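Local coordinates for protein GCN5-related N-acetyltransferase (Kribbella flavida, PDB 4MY0) that binds acetyl-CoA as a GCN5-related N-acetyltransferase and probably transfers the acetyl group to an amine of its substrate, possibly an aminoglycoside, at residues His49-Val57 and Leu103-Lys114; Val63-Phe71 and Ala83-Tyr94. One frame throughout, in Å; residues are numbered along the deposited sequence.

In the fold
From the N terminus the chain leaves helix 34-49 through a tight turn and enters strand 53-58, then runs through strands 61-75 and 78-90 of a hairpin before helix 99-113. Contact 2 (63-71 with 83-94) closes the short loop of that hairpin. Contact 1 (49-57 with 103-114) closes a longer one that contains the whole hairpin, because the helix after it packs back on strand 53-58. The two meet directly: V63 N lies 2.8 Å from V56 O where strands 53-58 and 61-75 pair, and S111 of the helix packs on A83. Together they tie three neighbouring strands of the N-terminal GNAT domain to the helix across their face, beside the coenzyme A cleft.

Contact 1: His49-Val57 and Leu103-Lys114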
loop_
_atom_site.group_PDB
_atom_site.type_symbol
_atom_site.label_atom_id
_atom_site.label_comp_id
_atom_site.label_asym_id
_atom_site.label_seq_id
_atom_site.Cartn_x
_atom_site.Cartn_y
_atom_site.Cartn_z
ATOM N N HIS C 49 -27.567 33.642 15.207
ATOM C CA HIS C 49 -27.896 34.997 15.608
ATOM C C HIS C 49 -27.856 36.005 14.461
ATOM O O HIS C 49 -28.478 37.056 14.551
ATOM C CB HIS C 49 -27.024 35.437 16.786
ATOM C CG HIS C 49 -27.359 34.734 18.065
ATOM N ND1 HIS C 49 -28.637 34.304 18.362
ATOM C CD2 HIS C 49 -26.588 34.374 19.117
ATOM C CE1 HIS C 49 -28.638 33.716 19.544
ATOM N NE2 HIS C 49 -27.408 33.744 20.023
ATOM N N ASP C 50 -27.160 35.682 13.376
ATOM C CA ASP C 50 -27.089 36.614 12.252
ATOM C C ASP C 50 -28.041 36.224 11.114
ATOM O O ASP C 50 -27.991 36.805 10.031
ATOM C CB ASP C 50 -25.644 36.757 11.744
ATOM C CG ASP C 50 -25.424 38.036 10.922
ATOM O OD1 ASP C 50 -26.135 39.045 11.161
ATOM O OD2 ASP C 50 -24.530 38.032 10.040
ATOM N N GLY C 51 -28.919 35.252 11.363
ATOM C CA GLY C 51 -29.905 34.846 10.372
ATOM C C GLY C 51 -29.270 34.100 9.209
ATOM O O GLY C 51 -29.758 34.145 8.074
ATOM N N ARG C 52 -28.179 33.400 9.493
ATOM C CA ARG C 52 -27.460 32.682 8.448
ATOM C C ARG C 52 -27.402 31.168 8.694
ATOM O O ARG C 52 -26.466 30.478 8.251
ATOM C CB ARG C 52 -26.058 33.287 8.266
ATOM C CG ARG C 52 -26.055 34.705 7.652
ATOM C CD ARG C 52 -24.797 35.501 8.013
ATOM N NE ARG C 52 -23.655 34.618 8.171
ATOM C CZ ARG C 52 -22.762 34.701 9.150
ATOM N NH1 ARG C 52 -22.851 35.654 10.061
ATOM N NH2 ARG C 52 -21.769 33.827 9.204
ATOM N N PHE C 53 -28.421 30.646 9.374
ATOM C CA PHE C 53 -28.543 29.200 9.590
ATOM C C PHE C 53 -29.974 28.762 9.246
ATOM O O PHE C 53 -30.920 29.010 10.017
ATOM C CB PHE C 53 -28.225 28.848 11.052
ATOM C CG PHE C 53 -27.600 27.489 11.232
ATOM C CD1 PHE C 53 -26.604 27.296 12.175
ATOM C CD2 PHE C 53 -28.010 26.403 10.459
ATOM C CE1 PHE C 53 -26.007 26.042 12.346
ATOM C CE2 PHE C 53 -27.424 25.147 10.619
ATOM C CZ PHE C 53 -26.411 24.966 11.565
ATOM N N LEU C 54 -30.136 28.120 8.096
ATOM C CA LEU C 54 -31.461 27.720 7.636
ATOM C C LEU C 54 -31.691 26.225 7.816
ATOM O O LEU C 54 -30.743 25.436 7.836
ATOM C CB LEU C 54 -31.669 28.113 6.176
ATOM C CG LEU C 54 -31.767 29.629 5.968
ATOM C CD1 LEU C 54 -31.702 29.948 4.522
ATOM C CD2 LEU C 54 -33.061 30.155 6.536
ATOM N N GLY C 55 -32.952 25.836 7.960
ATOM C CA GLY C 55 -33.267 24.425 8.063
ATOM C C GLY C 55 -34.621 24.097 7.473
ATOM O O GLY C 55 -35.398 24.999 7.125
ATOM N N VAL C 56 -34.890 22.801 7.339
ATOM C CA VAL C 56 -36.228 22.332 7.011
ATOM C C VAL C 56 -36.729 21.490 8.178
ATOM O O VAL C 56 -35.976 20.653 8.691
ATOM C CB VAL C 56 -36.248 21.482 5.737
ATOM C CG1 VAL C 56 -37.626 20.829 5.567
ATOM C CG2 VAL C 56 -35.915 22.345 4.527
ATOM N N VAL C 57 -37.963 21.727 8.634
ATOM C CA VAL C 57 -38.560 20.827 9.620
ATOM C C VAL C 57 -39.735 20.062 9.029
ATOM O O VAL C 57 -40.311 20.475 8.014
ATOM C CB VAL C 57 -39.046 21.540 10.906
ATOM C CG1 VAL C 57 -37.885 22.198 11.645
ATOM C CG2 VAL C 57 -40.174 22.539 10.594
ATOM N N LEU C 103 -34.615 23.505 0.806
ATOM C CA LEU C 103 -33.642 24.128 1.695
ATOM C C LEU C 103 -32.802 25.142 0.931
ATOM O O LEU C 103 -32.651 26.283 1.357
ATOM C CB LEU C 103 -32.682 23.057 2.228
ATOM C CG LEU C 103 -31.985 23.181 3.588
ATOM C CD1 LEU C 103 -30.616 22.495 3.571
ATOM C CD2 LEU C 103 -31.892 24.598 4.120
HETATM N N MSE C 104 -32.212 24.697 -0.175
HETATM C CA MSE C 104 -31.264 25.536 -0.912
HETATM C C MSE C 104 -31.939 26.758 -1.562
HETATM O O MSE C 104 -31.340 27.835 -1.655
HETATM C CB MSE C 104 -30.534 24.699 -1.949
HETATM C CG MSE C 104 -29.487 23.733 -1.374
HETATM SE SE MSE C 104 -28.074 24.790 -0.472
HETATM C CE MSE C 104 -27.659 26.040 -1.948
ATOM N N ARG C 105 -33.187 26.607 -2.001
ATOM C CA ARG C 105 -33.923 27.776 -2.482
ATOM C C ARG C 105 -34.109 28.797 -1.365
ATOM O O ARG C 105 -33.993 30.001 -1.601
ATOM C CB ARG C 105 -35.264 27.381 -3.092
ATOM C CG ARG C 105 -35.089 26.692 -4.436
ATOM C CD ARG C 105 -36.405 26.233 -5.020
ATOM N NE ARG C 105 -36.172 25.300 -6.123
ATOM C CZ ARG C 105 -36.587 24.035 -6.128
ATOM N NH1 ARG C 105 -37.274 23.558 -5.095
ATOM N NH2 ARG C 105 -36.330 23.251 -7.170
ATOM N N GLY C 106 -34.378 28.318 -0.147
ATOM C CA GLY C 106 -34.469 29.202 1.005
ATOM C C GLY C 106 -33.118 29.845 1.280
ATOM O O GLY C 106 -33.042 31.020 1.642
ATOM N N VAL C 107 -32.050 29.074 1.094
ATOM C CA VAL C 107 -30.695 29.587 1.273
ATOM C C VAL C 107 -30.352 30.702 0.273
ATOM O O VAL C 107 -29.808 31.752 0.652
ATOM C CB VAL C 107 -29.645 28.455 1.207
ATOM C CG1 VAL C 107 -28.254 29.025 1.005
ATOM C CG2 VAL C 107 -29.686 27.607 2.466
ATOM N N LEU C 108 -30.682 30.487 -0.996
ATOM C CA LEU C 108 -30.438 31.510 -2.011
ATOM C C LEU C 108 -31.245 32.761 -1.721
ATOM O O LEU C 108 -30.761 33.882 -1.885
ATOM C CB LEU C 108 -30.798 30.992 -3.395
ATOM C CG LEU C 108 -29.893 29.907 -3.979
ATOM C CD1 LEU C 108 -30.299 29.618 -5.414
ATOM C CD2 LEU C 108 -28.431 30.297 -3.909
ATOM N N GLU C 109 -32.483 32.579 -1.291
ATOM C CA GLU C 109 -33.317 33.731 -0.977
ATOM C C GLU C 109 -32.748 34.530 0.204
ATOM O O GLU C 109 -32.666 35.763 0.147
ATOM C CB GLU C 109 -34.762 33.298 -0.712
ATOM C CG GLU C 109 -35.741 34.456 -0.804
ATOM C CD GLU C 109 -35.547 35.273 -2.080
ATOM O OE1 GLU C 109 -35.412 34.670 -3.172
ATOM O OE2 GLU C 109 -35.516 36.523 -1.993
ATOM N N ARG C 110 -32.327 33.836 1.260
ATOM C CA ARG C 110 -31.734 34.525 2.415
ATOM C C ARG C 110 -30.463 35.268 1.983
ATOM O O ARG C 110 -30.253 36.429 2.342
ATOM C CB ARG C 110 -31.426 33.529 3.545
ATOM C CG ARG C 110 -30.752 34.148 4.783
ATOM C CD ARG C 110 -31.599 35.274 5.406
ATOM N NE ARG C 110 -32.975 34.850 5.667
ATOM C CZ ARG C 110 -33.355 34.143 6.729
ATOM N NH1 ARG C 110 -32.464 33.776 7.647
ATOM N NH2 ARG C 110 -34.626 33.795 6.877
ATOM N N SER C 111 -29.627 34.606 1.188
ATOM C CA SER C 111 -28.414 35.257 0.673
ATOM C C SER C 111 -28.708 36.543 -0.122
ATOM O O SER C 111 -28.027 37.551 0.064
ATOM C CB SER C 111 -27.590 34.287 -0.158
ATOM O OG SER C 111 -27.197 33.153 0.614
ATOM N N ARG C 112 -29.716 36.508 -0.997
ATOM C CA ARG C 112 -30.117 37.699 -1.756
ATOM C C ARG C 112 -30.628 38.788 -0.828
ATOM O O ARG C 112 -30.283 39.963 -0.998
ATOM C CB ARG C 112 -31.231 37.382 -2.751
ATOM C CG ARG C 112 -30.853 36.454 -3.886
ATOM C CD ARG C 112 -32.064 36.159 -4.769
ATOM N NE ARG C 112 -32.447 37.303 -5.589
ATOM C CZ ARG C 112 -33.465 38.121 -5.319
ATOM N NH1 ARG C 112 -33.741 39.137 -6.136
ATOM N NH2 ARG C 112 -34.210 37.922 -4.234
ATOM N N ASP C 113 -31.466 38.404 0.139
ATOM C CA ASP C 113 -32.039 39.366 1.081
ATOM C C ASP C 113 -30.953 40.110 1.859
ATOM O O ASP C 113 -31.121 41.272 2.212
ATOM C CB ASP C 113 -32.988 38.670 2.059
ATOM C CG ASP C 113 -34.296 38.267 1.413
ATOM O OD1 ASP C 113 -34.586 38.771 0.304
ATOM O OD2 ASP C 113 -35.034 37.452 2.019
ATOM N N LYS C 114 -29.840 39.422 2.114
ATOM C CA LYS C 114 -28.709 39.996 2.841
ATOM C C LYS C 114 -27.712 40.761 1.965
ATOM O O LYS C 114 -26.655 41.164 2.440
ATOM C CB LYS C 114 -27.978 38.900 3.632
ATOM C CG LYS C 114 -28.525 38.730 5.037
ATOM C CD LYS C 114 -28.006 37.472 5.700
ATOM C CE LYS C 114 -28.602 37.347 7.090
ATOM N NZ LYS C 114 -28.366 38.573 7.904
#
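Strand 53-57 and helix 103-113 run nearly antiparallel, at 150°, with their axes 8.3 Å apart at closest approach. L54 is the central apolar side chain. Its CD1 reaches the helix backbone at V107 CA (3.4 Å) and also touches V107 CG2, while CD2 lies over one face of the R110 guanidinium. V56 CG2 packs on L103 CB at 4.0 Å, and L103 CD2 comes beside the backbone of L54.

The turn before the strand supplies the polar half. R110 starts with CG anti to its backbone N (chi1 178°) and then bends at chi2 and chi3, folding the guanidinium back onto G51. R110 NH1 donates to G51 O at 2.8 Å; the acceptor lies in the guanidinium plane, but the donor stands above the carbonyl plane. D12 makes a salt bridge with NH2 of the same group. K114 sends NZ to D50 O at 2.8 Å, and its long salt bridge to D50 OD1 is secondary. D50 OD2 instead takes NH1 of R52, and NE of R52 bonds to I68 O.

Two cationic side chains thus grip consecutive carbonyls of the Schellman turn ending helix 34-49, pinning that turn to the far helix while L54 and V56 pack the strand against it.

Contact 2: Val63-Phe71 and Ala83-Tyr94; sequences VAAARIWDF and AGIAGVVVAPEY. With AC8 ([(2R,3R,4R,5R)-5-(6-amino-9H-purin-9-yl)-3,4-bis(phosphonooxy)tetrahydrofuran-2-yl]methyl (3R)-3-hydroxy-2,2-dimethyl-4-oxo-4-({3-oxo-3-[(2-sulfanylethyl)amino]propyl}amino)butyl dihydrogen diphosphate), chain L.
V63 lies across one face of the Y94 ring, with V63 CG1 3.4 Å from Y94 CG and CG2 over the ring as a CH-pi contact. Replacing Y94 by alanine removes the ring and its hydroxyl, which is likely to leave V63 without its cover and D6 without this hydrogen-bond partner. From here the strands pair antiparallel: A65 with V89, R67 with A86 and W69 with G84 are hydrogen-bonded pairs, each with two backbone bonds. The tightly packed face carries apolar side chains: A64 CB meets V90 CG2, and I68 CG2 meets A83 CB, under helix 99-113.

On the other face A65 and V89 are buried too, and W69, ring edge to A86 CB, is held by the rings of F47 and W190. The R67 end, near A86 and G87, is looser: in one of two modelled conformers R67 carries its guanidinium over A86 CB, R67 NH2 4.0 Å away.

The register slips by one between A65 and R67, a beta bulge where G87 takes a positive phi. Just beyond, V88 O accepts N4P of the coenzyme at 2.8 Å, and V90 N donates to its O9P. A bulged strand hydrogen-bonding pantetheine like a neighbouring strand is the hallmark of the GNAT acetyl-CoA site.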
loop_
_atom_site.group_PDB
_atom_site.type_symbol
_atom_site.label_atom_id
_atom_site.label_comp_id
_atom_site.label_asym_id
_atom_site.label_seq_id
_atom_site.Cartn_x
_atom_site.Cartn_y
_atom_site.Cartn_z
ATOM N N VAL C 63 -35.087 18.203 9.795
ATOM C CA VAL C 63 -34.908 17.164 8.782
ATOM C C VAL C 63 -33.771 17.548 7.804
ATOM O O VAL C 63 -33.206 16.701 7.091
ATOM C CB VAL C 63 -36.294 16.952 8.113
ATOM C CG1 VAL C 63 -36.205 16.656 6.652
ATOM C CG2 VAL C 63 -37.100 15.900 8.890
ATOM N N ALA C 64 -33.409 18.830 7.801
ATOM C CA ALA C 64 -32.348 19.328 6.912
ATOM C C ALA C 64 -31.801 20.663 7.414
ATOM O O ALA C 64 -32.487 21.396 8.140
ATOM C CB ALA C 64 -32.867 19.469 5.472
ATOM N N ALA C 65 -30.566 20.986 7.050
ATOM C CA ALA C 65 -29.973 22.243 7.525
ATOM C C ALA C 65 -28.821 22.687 6.635
ATOM O O ALA C 65 -28.184 21.865 5.988
ATOM C CB ALA C 65 -29.502 22.102 8.990
ATOM N N ALA C 66 -28.569 23.991 6.605
ATOM C CA ALA C 66 -27.464 24.558 5.838
ATOM C C ALA C 66 -27.134 25.899 6.440
ATOM O O ALA C 66 -28.012 26.568 7.007
ATOM C CB ALA C 66 -27.844 24.731 4.378
ATOM N N ARG C 67 -25.875 26.304 6.346
ATOM C CA ARG C 67 -25.504 27.618 6.857
ATOM C C ARG C 67 -24.784 28.467 5.812
ATOM O O ARG C 67 -24.284 27.959 4.801
ATOM C CB ARG C 67 -24.701 27.510 8.163
ATOM C CG ARG C 67 -23.377 26.802 8.035
ATOM C CD ARG C 67 -22.869 26.300 9.392
ATOM N NE ARG C 67 -22.233 24.994 9.244
ATOM C CZ ARG C 67 -20.925 24.801 9.096
ATOM N NH1 ARG C 67 -20.461 23.570 8.956
ATOM N NH2 ARG C 67 -20.079 25.831 9.090
ATOM N N ILE C 68 -24.757 29.769 6.065
ATOM C CA ILE C 68 -24.199 30.729 5.134
ATOM C C ILE C 68 -23.053 31.507 5.778
ATOM O O ILE C 68 -23.281 32.264 6.713
ATOM C CB ILE C 68 -25.289 31.736 4.721
ATOM C CG1 ILE C 68 -26.493 31.000 4.143
ATOM C CG2 ILE C 68 -24.756 32.756 3.705
ATOM C CD1 ILE C 68 -27.644 31.923 3.828
ATOM N N TRP C 69 -21.831 31.329 5.273
ATOM C CA TRP C 69 -20.714 32.178 5.698
ATOM C C TRP C 69 -20.841 33.551 5.062
ATOM O O TRP C 69 -21.124 33.654 3.856
ATOM C CB TRP C 69 -19.373 31.581 5.256
ATOM C CG TRP C 69 -18.903 30.408 6.050
ATOM C CD1 TRP C 69 -19.018 29.090 5.714
ATOM C CD2 TRP C 69 -18.207 30.446 7.300
ATOM N NE1 TRP C 69 -18.453 28.306 6.688
ATOM C CE2 TRP C 69 -17.944 29.115 7.672
ATOM C CE3 TRP C 69 -17.785 31.479 8.143
ATOM C CZ2 TRP C 69 -17.276 28.789 8.854
ATOM C CZ3 TRP C 69 -17.129 31.157 9.315
ATOM C CH2 TRP C 69 -16.875 29.828 9.659
ATOM N N ASP C 70 -20.617 34.601 5.852
ATOM C CA ASP C 70 -20.589 35.971 5.341
ATOM C C ASP C 70 -19.187 36.309 4.831
ATOM O O ASP C 70 -18.417 37.002 5.500
ATOM C CB ASP C 70 -21.018 36.964 6.432
ATOM C CG ASP C 70 -20.249 36.774 7.732
ATOM O OD1 ASP C 70 -19.829 35.627 8.017
ATOM O OD2 ASP C 70 -20.061 37.774 8.462
ATOM N N PHE C 71 -18.845 35.801 3.651
ATOM C CA PHE C 71 -17.510 36.023 3.092
ATOM C C PHE C 71 -17.488 37.267 2.231
ATOM O O PHE C 71 -18.529 37.853 1.949
ATOM C CB PHE C 71 -17.121 34.875 2.167
ATOM C CG PHE C 71 -16.771 33.592 2.868
ATOM C CD1 PHE C 71 -15.985 33.589 4.012
ATOM C CD2 PHE C 71 -17.204 32.378 2.343
ATOM C CE1 PHE C 71 -15.647 32.386 4.636
ATOM C CE2 PHE C 71 -16.872 31.170 2.954
ATOM C CZ PHE C 71 -16.097 31.176 4.111
ATOM N N ALA C 83 -21.877 34.728 -0.499
ATOM C CA ALA C 83 -22.526 33.803 0.425
ATOM C C ALA C 83 -21.904 32.416 0.298
ATOM O O ALA C 83 -22.180 31.691 -0.661
ATOM C CB ALA C 83 -24.015 33.729 0.139
ATOM N N GLY C 84 -21.083 32.027 1.264
ATOM C CA GLY C 84 -20.426 30.723 1.177
ATOM C C GLY C 84 -21.269 29.651 1.851
ATOM O O GLY C 84 -21.435 29.672 3.068
ATOM N N ILE C 85 -21.801 28.716 1.068
ATOM C CA ILE C 85 -22.750 27.739 1.593
ATOM C C ILE C 85 -21.993 26.553 2.193
ATOM O O ILE C 85 -21.103 25.988 1.546
ATOM C CB ILE C 85 -23.740 27.250 0.492
ATOM C CG1 ILE C 85 -24.246 28.430 -0.349
ATOM C CG2 ILE C 85 -24.930 26.466 1.122
ATOM C CD1 ILE C 85 -24.810 29.647 0.467
ATOM N N ALA C 86 -22.324 26.187 3.437
ATOM C CA ALA C 86 -21.619 25.102 4.134
ATOM C C ALA C 86 -22.559 24.198 4.919
ATOM O O ALA C 86 -23.680 24.590 5.264
ATOM C CB ALA C 86 -20.549 25.664 5.074
ATOM N N GLY C 87 -22.080 22.997 5.223
ATOM C CA GLY C 87 -22.817 22.049 6.039
ATOM C C GLY C 87 -24.206 21.744 5.507
ATOM O O GLY C 87 -25.168 21.734 6.273
ATOM N N VAL C 88 -24.328 21.512 4.203
ATOM C CA VAL C 88 -25.630 21.148 3.647
ATOM C C VAL C 88 -25.941 19.689 3.978
ATOM O O VAL C 88 -25.259 18.792 3.486
ATOM C CB VAL C 88 -25.681 21.355 2.124
ATOM C CG1 VAL C 88 -27.131 21.142 1.599
ATOM C CG2 VAL C 88 -25.211 22.761 1.786
ATOM N N VAL C 89 -26.961 19.446 4.813
ATOM C CA VAL C 89 -27.278 18.077 5.262
ATOM C C VAL C 89 -28.781 17.794 5.249
ATOM O O VAL C 89 -29.578 18.658 5.593
ATOM C CB VAL C 89 -26.709 17.782 6.677
ATOM C CG1 VAL C 89 -25.181 17.922 6.669
ATOM C CG2 VAL C 89 -27.302 18.723 7.705
ATOM N N VAL C 90 -29.161 16.589 4.829
ATOM C CA VAL C 90 -30.565 16.159 4.868
ATOM C C VAL C 90 -30.626 14.773 5.526
ATOM O O VAL C 90 -29.784 13.906 5.224
ATOM C CB VAL C 90 -31.171 16.096 3.457
ATOM C CG1 VAL C 90 -32.631 15.585 3.509
ATOM C CG2 VAL C 90 -31.085 17.482 2.747
ATOM N N ALA C 91 -31.575 14.561 6.447
ATOM C CA ALA C 91 -31.685 13.254 7.127
ATOM C C ALA C 91 -31.904 12.138 6.094
ATOM O O ALA C 91 -32.620 12.349 5.111
ATOM C CB ALA C 91 -32.811 13.267 8.155
ATOM N N PRO C 92 -31.278 10.956 6.303
ATOM C CA PRO C 92 -31.306 9.900 5.274
ATOM C C PRO C 92 -32.696 9.549 4.750
ATOM O O PRO C 92 -32.863 9.418 3.529
ATOM C CB PRO C 92 -30.674 8.694 5.988
ATOM C CG PRO C 92 -29.676 9.324 6.937
ATOM C CD PRO C 92 -30.398 10.595 7.441
ATOM N N GLU C 93 -33.681 9.428 5.635
ATOM C CA GLU C 93 -35.008 9.004 5.197
ATOM C C GLU C 93 -35.780 10.165 4.565
ATOM O O GLU C 93 -36.936 10.000 4.149
ATOM C CB GLU C 93 -35.794 8.346 6.352
ATOM C CG GLU C 93 -36.508 9.319 7.320
ATOM C CD GLU C 93 -35.568 9.986 8.324
ATOM O OE1 GLU C 93 -36.050 10.452 9.389
ATOM O OE2 GLU C 93 -34.350 10.066 8.045
ATOM N N TYR C 94 -35.132 11.330 4.464
ATOM C CA TYR C 94 -35.765 12.473 3.801
ATOM C C TYR C 94 -35.084 12.892 2.495
ATOM O O TYR C 94 -35.531 13.843 1.858
ATOM C CB TYR C 94 -35.894 13.669 4.758
ATOM C CG TYR C 94 -37.084 13.533 5.671
ATOM C CD1 TYR C 94 -38.347 13.954 5.258
ATOM C CD2 TYR C 94 -36.962 12.943 6.924
ATOM C CE1 TYR C 94 -39.454 13.808 6.079
ATOM C CE2 TYR C 94 -38.071 12.786 7.751
ATOM C CZ TYR C 94 -39.307 13.223 7.321
ATOM O OH TYR C 94 -40.406 13.068 8.130
HETATM N N1A AC8 L . -26.290 11.441 -6.369
HETATM O O1A AC8 L . -33.761 18.045 -3.551
HETATM P P1A AC8 L . -33.341 16.594 -3.730
HETATM C C1B AC8 L . -30.217 14.649 -7.079
HETATM S S1P AC8 L . -22.575 19.479 -0.376
HETATM C C2A AC8 L . -26.838 11.856 -7.527
HETATM O O2A AC8 L . -34.345 15.528 -3.392
HETATM P P2A AC8 L . -31.774 15.880 -1.422
HETATM C C2B AC8 L . -31.664 14.218 -7.154
HETATM O O2B AC8 L . -31.792 13.075 -8.010
HETATM O O2C AC8 L . -34.249 12.673 -7.700
HETATM C C2P AC8 L . -23.809 18.193 0.026
HETATM N N3A AC8 L . -27.878 12.704 -7.520
HETATM O O3A AC8 L . -31.970 16.431 -2.921
HETATM C C3B AC8 L . -32.326 15.471 -7.737
HETATM O O3B AC8 L . -32.080 15.514 -9.147
HETATM P P3B AC8 L . -33.142 15.099 -10.304
HETATM O O3C AC8 L . -32.551 11.344 -6.407
HETATM C C3P AC8 L . -23.361 17.763 1.404
HETATM C C4A AC8 L . -28.381 13.152 -6.338
HETATM O O4A AC8 L . -32.920 16.363 -0.559
HETATM C C4B AC8 L . -31.513 16.625 -7.182
HETATM O O4B AC8 L . -30.264 16.052 -6.779
HETATM O O4C AC8 L . -32.783 10.975 -8.892
HETATM P P4C AC8 L . -32.928 11.938 -7.738
HETATM N N4P AC8 L . -24.110 16.690 2.053
HETATM C C5A AC8 L . -27.824 12.741 -5.136
HETATM O O5A AC8 L . -31.442 14.419 -1.505
HETATM C C5B AC8 L . -32.173 17.298 -5.982
HETATM O O5B AC8 L . -32.834 16.293 -5.222
HETATM C C5P AC8 L . -24.136 15.393 1.768
HETATM O O5P AC8 L . -23.536 14.941 0.798
HETATM C C6A AC8 L . -26.747 11.862 -5.168
HETATM N N6A AC8 L . -26.171 11.426 -4.018
HETATM O O6A AC8 L . -30.432 16.654 -1.002
HETATM C C6P AC8 L . -24.930 14.528 2.720
HETATM N N7A AC8 L . -28.520 13.327 -4.132
HETATM O O7A AC8 L . -33.703 13.745 -9.941
HETATM C C7P AC8 L . -25.633 13.315 2.095
HETATM C C8A AC8 L . -29.482 14.094 -4.705
HETATM O O8A AC8 L . -34.165 16.218 -10.289
HETATM N N8P AC8 L . -26.677 13.825 1.202
HETATM N N9A AC8 L . -29.397 13.968 -6.046
HETATM O O9A AC8 L . -32.276 15.058 -11.545
HETATM C C9P AC8 L . -27.660 14.676 1.487
HETATM O O9P AC8 L . -27.788 15.119 2.617
HETATM C CAP AC8 L . -28.638 15.077 0.396
HETATM O OAP AC8 L . -28.961 13.942 -0.410
HETATM C CBP AC8 L . -28.119 16.178 -0.539
HETATM C CCP AC8 L . -29.173 16.404 -1.634
HETATM C CDP AC8 L . -27.916 17.477 0.233
HETATM C CEP AC8 L . -26.811 15.777 -1.202
#